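Local structure of Phikz039 (Pseudomonas phage phikz, 3ZBQ) at residues His24-Val37 with Lys42-Ala54. The protein is PhuZ, a phage-encoded relative of tubulin with a tubulin-like C-terminal domain, and holds guanosine-5'-diphosphate in its nucleotide pocket. Numbering follows the deposited sequence.
Sequences HGYHEDVCYIDTSV and KHNTDDNTIIIEA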
# COMPACT_ATOMS: atom_id res chain seq x y z
N HIS A 24 10.61 12.78 -3.94
CA HIS A 24 10.56 14.19 -3.58
C HIS A 24 10.72 15.13 -4.77
O HIS A 24 11.64 14.98 -5.58
CB HIS A 24 11.61 14.53 -2.53
CG HIS A 24 11.66 15.99 -2.21
ND1 HIS A 24 10.73 16.61 -1.40
CD2 HIS A 24 12.50 16.97 -2.64
CE1 HIS A 24 11.00 17.90 -1.32
NE2 HIS A 24 12.07 18.14 -2.06
N GLY A 25 9.83 16.11 -4.87
CA GLY A 25 9.87 17.05 -5.97
C GLY A 25 8.89 16.71 -7.07
O GLY A 25 8.61 17.53 -7.94
N TYR A 26 8.37 15.48 -7.04
CA TYR A 26 7.38 15.06 -8.03
C TYR A 26 5.98 15.48 -7.63
O TYR A 26 5.05 15.45 -8.44
CB TYR A 26 7.45 13.55 -8.24
CG TYR A 26 8.58 13.12 -9.13
CD1 TYR A 26 9.89 13.09 -8.67
CD2 TYR A 26 8.33 12.74 -10.45
CE1 TYR A 26 10.92 12.70 -9.49
CE2 TYR A 26 9.36 12.34 -11.27
CZ TYR A 26 10.66 12.33 -10.79
OH TYR A 26 11.69 11.93 -11.61
N HIS A 27 5.83 15.87 -6.37
CA HIS A 27 4.52 16.29 -5.86
C HIS A 27 4.69 17.03 -4.54
O HIS A 27 5.41 16.58 -3.66
CB HIS A 27 3.62 15.08 -5.65
CG HIS A 27 2.18 15.43 -5.44
ND1 HIS A 27 1.40 16.00 -6.43
CD2 HIS A 27 1.37 15.28 -4.37
CE1 HIS A 27 0.18 16.19 -5.97
NE2 HIS A 27 0.13 15.77 -4.72
N GLU A 28 4.01 18.16 -4.40
CA GLU A 28 4.18 18.99 -3.21
C GLU A 28 3.39 18.47 -2.01
O GLU A 28 3.88 18.49 -0.88
CB GLU A 28 3.79 20.44 -3.52
CG GLU A 28 4.75 21.16 -4.45
CD GLU A 28 4.24 22.53 -4.88
OE1 GLU A 28 3.13 22.91 -4.44
OE2 GLU A 28 4.94 23.21 -5.66
N ASP A 29 2.19 17.98 -2.27
CA ASP A 29 1.25 17.68 -1.19
C ASP A 29 1.43 16.28 -0.64
O ASP A 29 0.56 15.42 -0.77
CB ASP A 29 -0.19 17.88 -1.67
CG ASP A 29 -0.45 19.30 -2.12
OD1 ASP A 29 0.01 20.23 -1.42
OD2 ASP A 29 -1.09 19.49 -3.17
N VAL A 30 2.58 16.06 -0.01
CA VAL A 30 2.89 14.77 0.56
C VAL A 30 3.09 14.91 2.07
O VAL A 30 3.40 16.00 2.58
CB VAL A 30 4.18 14.17 -0.05
CG1 VAL A 30 4.09 14.09 -1.57
CG2 VAL A 30 5.40 14.99 0.35
N CYS A 31 2.91 13.81 2.78
CA CYS A 31 3.12 13.82 4.22
C CYS A 31 3.61 12.47 4.68
O CYS A 31 3.49 11.47 3.95
CB CYS A 31 1.85 14.25 4.97
SG CYS A 31 0.44 13.13 4.81
N TYR A 32 4.17 12.45 5.88
CA TYR A 32 4.88 11.28 6.39
C TYR A 32 4.43 10.94 7.80
O TYR A 32 4.37 11.82 8.66
CB TYR A 32 6.37 11.56 6.45
CG TYR A 32 7.06 11.80 5.14
CD1 TYR A 32 7.09 13.07 4.56
CD2 TYR A 32 7.74 10.77 4.50
CE1 TYR A 32 7.75 13.30 3.36
CE2 TYR A 32 8.40 10.99 3.30
CZ TYR A 32 8.40 12.25 2.74
OH TYR A 32 9.06 12.47 1.56
N ILE A 33 4.13 9.67 8.04
CA ILE A 33 3.70 9.22 9.35
C ILE A 33 4.46 7.95 9.72
O ILE A 33 4.48 6.98 8.96
CB ILE A 33 2.17 8.91 9.39
CG1 ILE A 33 1.36 10.05 8.76
CG2 ILE A 33 1.71 8.67 10.82
CD1 ILE A 33 1.15 9.88 7.28
N ASP A 34 5.08 7.96 10.89
CA ASP A 34 5.87 6.80 11.33
C ASP A 34 5.89 6.73 12.84
O ASP A 34 5.33 7.60 13.53
CB ASP A 34 7.30 6.91 10.80
CG ASP A 34 8.00 5.57 10.70
OD1 ASP A 34 7.50 4.56 11.26
OD2 ASP A 34 9.07 5.52 10.05
N THR A 35 6.53 5.69 13.35
CA THR A 35 6.72 5.51 14.79
C THR A 35 8.21 5.60 15.13
O THR A 35 8.66 5.13 16.17
CB THR A 35 6.21 4.13 15.24
OG1 THR A 35 6.91 3.13 14.49
CG2 THR A 35 4.70 4.00 14.96
N SER A 36 8.96 6.23 14.24
CA SER A 36 10.42 6.21 14.33
C SER A 36 11.01 7.52 13.82
O SER A 36 10.62 8.00 12.76
CB SER A 36 10.95 5.03 13.50
OG SER A 36 12.31 5.19 13.15
N VAL A 37 11.93 8.11 14.59
CA VAL A 37 12.62 9.33 14.13
C VAL A 37 13.80 8.98 13.24
O VAL A 37 14.27 9.81 12.46
CB VAL A 37 13.07 10.23 15.30
CG1 VAL A 37 11.89 10.60 16.16
CG2 VAL A 37 14.13 9.52 16.15
N LYS A 42 16.27 14.12 4.79
CA LYS A 42 16.40 15.55 4.53
C LYS A 42 15.09 16.23 4.12
O LYS A 42 14.95 17.44 4.27
CB LYS A 42 17.47 15.80 3.46
CG LYS A 42 17.97 17.23 3.40
CD LYS A 42 19.00 17.40 2.30
CE LYS A 42 19.91 18.58 2.57
NZ LYS A 42 20.85 18.86 1.45
N HIS A 43 14.14 15.46 3.60
CA HIS A 43 12.89 16.05 3.11
C HIS A 43 11.73 15.94 4.11
O HIS A 43 10.60 16.36 3.82
CB HIS A 43 12.51 15.46 1.75
CG HIS A 43 13.56 15.69 0.69
ND1 HIS A 43 14.03 16.94 0.37
CD2 HIS A 43 14.22 14.82 -0.11
CE1 HIS A 43 14.95 16.84 -0.58
NE2 HIS A 43 15.07 15.56 -0.90
N ASN A 44 12.01 15.39 5.29
CA ASN A 44 11.04 15.41 6.38
C ASN A 44 11.14 16.73 7.12
O ASN A 44 12.21 17.09 7.61
CB ASN A 44 11.26 14.26 7.35
CG ASN A 44 10.95 12.92 6.74
OD1 ASN A 44 11.85 12.16 6.38
ND2 ASN A 44 9.66 12.61 6.61
N THR A 45 10.02 17.44 7.22
CA THR A 45 9.98 18.70 7.95
C THR A 45 9.01 18.59 9.12
O THR A 45 8.28 17.61 9.25
CB THR A 45 9.54 19.87 7.05
OG1 THR A 45 8.16 19.73 6.71
CG2 THR A 45 10.38 19.90 5.77
N ASP A 46 8.99 19.61 9.98
CA ASP A 46 8.04 19.65 11.08
C ASP A 46 6.63 19.81 10.54
O ASP A 46 5.66 19.40 11.18
CB ASP A 46 8.35 20.81 12.04
CG ASP A 46 9.75 20.73 12.63
OD1 ASP A 46 10.30 19.62 12.70
OD2 ASP A 46 10.29 21.79 13.03
N ASP A 47 6.51 20.38 9.34
CA ASP A 47 5.21 20.63 8.73
C ASP A 47 4.60 19.43 8.01
O ASP A 47 3.38 19.33 7.91
CB ASP A 47 5.29 21.83 7.77
CG ASP A 47 5.55 23.13 8.50
OD1 ASP A 47 5.18 23.23 9.69
OD2 ASP A 47 6.13 24.05 7.88
N ASN A 48 5.43 18.51 7.53
CA ASN A 48 4.92 17.40 6.72
C ASN A 48 5.06 16.02 7.36
O ASN A 48 4.76 15.00 6.72
CB ASN A 48 5.54 17.42 5.31
CG ASN A 48 7.02 17.05 5.31
OD1 ASN A 48 7.61 16.71 6.34
ND2 ASN A 48 7.63 17.12 4.13
N THR A 49 5.50 15.96 8.61
CA THR A 49 5.80 14.69 9.24
C THR A 49 5.18 14.60 10.62
O THR A 49 5.24 15.56 11.40
CB THR A 49 7.32 14.49 9.36
OG1 THR A 49 7.91 14.51 8.05
CG2 THR A 49 7.67 13.16 10.06
N ILE A 50 4.56 13.46 10.91
CA ILE A 50 4.08 13.15 12.26
C ILE A 50 4.75 11.86 12.71
O ILE A 50 4.62 10.82 12.06
CB ILE A 50 2.55 12.95 12.31
CG1 ILE A 50 1.83 14.28 12.12
CG2 ILE A 50 2.14 12.34 13.65
CD1 ILE A 50 0.32 14.13 12.01
N ILE A 51 5.48 11.94 13.81
CA ILE A 51 6.11 10.76 14.42
C ILE A 51 5.33 10.39 15.68
O ILE A 51 5.16 11.21 16.58
CB ILE A 51 7.58 11.02 14.76
CG1 ILE A 51 8.34 11.44 13.51
CG2 ILE A 51 8.22 9.77 15.39
CD1 ILE A 51 8.24 10.43 12.36
N ILE A 52 4.82 9.16 15.73
CA ILE A 52 4.00 8.72 16.85
C ILE A 52 4.90 8.07 17.89
O ILE A 52 5.46 6.99 17.65
CB ILE A 52 2.94 7.71 16.39
CG1 ILE A 52 2.05 8.35 15.31
CG2 ILE A 52 2.07 7.27 17.56
CD1 ILE A 52 1.06 7.37 14.70
N GLU A 53 5.03 8.72 19.03
CA GLU A 53 5.94 8.23 20.07
C GLU A 53 5.29 7.17 20.95
O GLU A 53 4.09 7.20 21.21
CB GLU A 53 6.43 9.39 20.93
CG GLU A 53 7.33 10.38 20.23
CD GLU A 53 7.82 11.48 21.17
OE1 GLU A 53 7.16 11.69 22.21
OE2 GLU A 53 8.85 12.12 20.86
N ALA A 54 6.10 6.23 21.44
CA ALA A 54 5.61 5.21 22.36
C ALA A 54 6.09 5.54 23.77
O ALA A 54 7.15 6.15 23.94
CB ALA A 54 6.09 3.84 21.95
O HOH W 1 5.70 18.12 1.97
O HOH W 2 7.22 4.81 18.53
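The imidazoles of H24 and H43 lie face to face, planes 10° apart and centroids separated by 3.5 Å, and the CB of each residue rests over the other's ring. The Y32 ring carries the amide of N44 on one face, ND2 of N44 standing 3.1 Å from CG of Y32, offset toward the rim; ND2 bonds to OG1 of T49 and OD1 to N of H41, holding the amide steeply inclined to the ring. O of N48 meets the tyrosine edge in plane, and F17 packs against it edge-to-face. Y32 belongs to strand 30-34, parallel to 49-51, the outermost strand at this end of the tubulin-like sheet; the histidine stack lies outside both strands. Two carbonyls of each segment alternate as acceptors: N of Y32 bonds to O of N48 at 2.7 Å, I50 and D34 follow, and N of I52 closes the ladder on O of D34 (172°). On the face carrying I33 and I50, CG2 of I33 touches CD1 of I52, and both residues pack on I88 of helix 85-91. D34 lies beside the bound GDP. N48 ties together the turn leading from H43 into strand 49-51: its ND2 bonds straight to O of H43, 3.1 Å away, and its OD1 accepts T45 N and T49 OG1 from opposite faces of the amide plane.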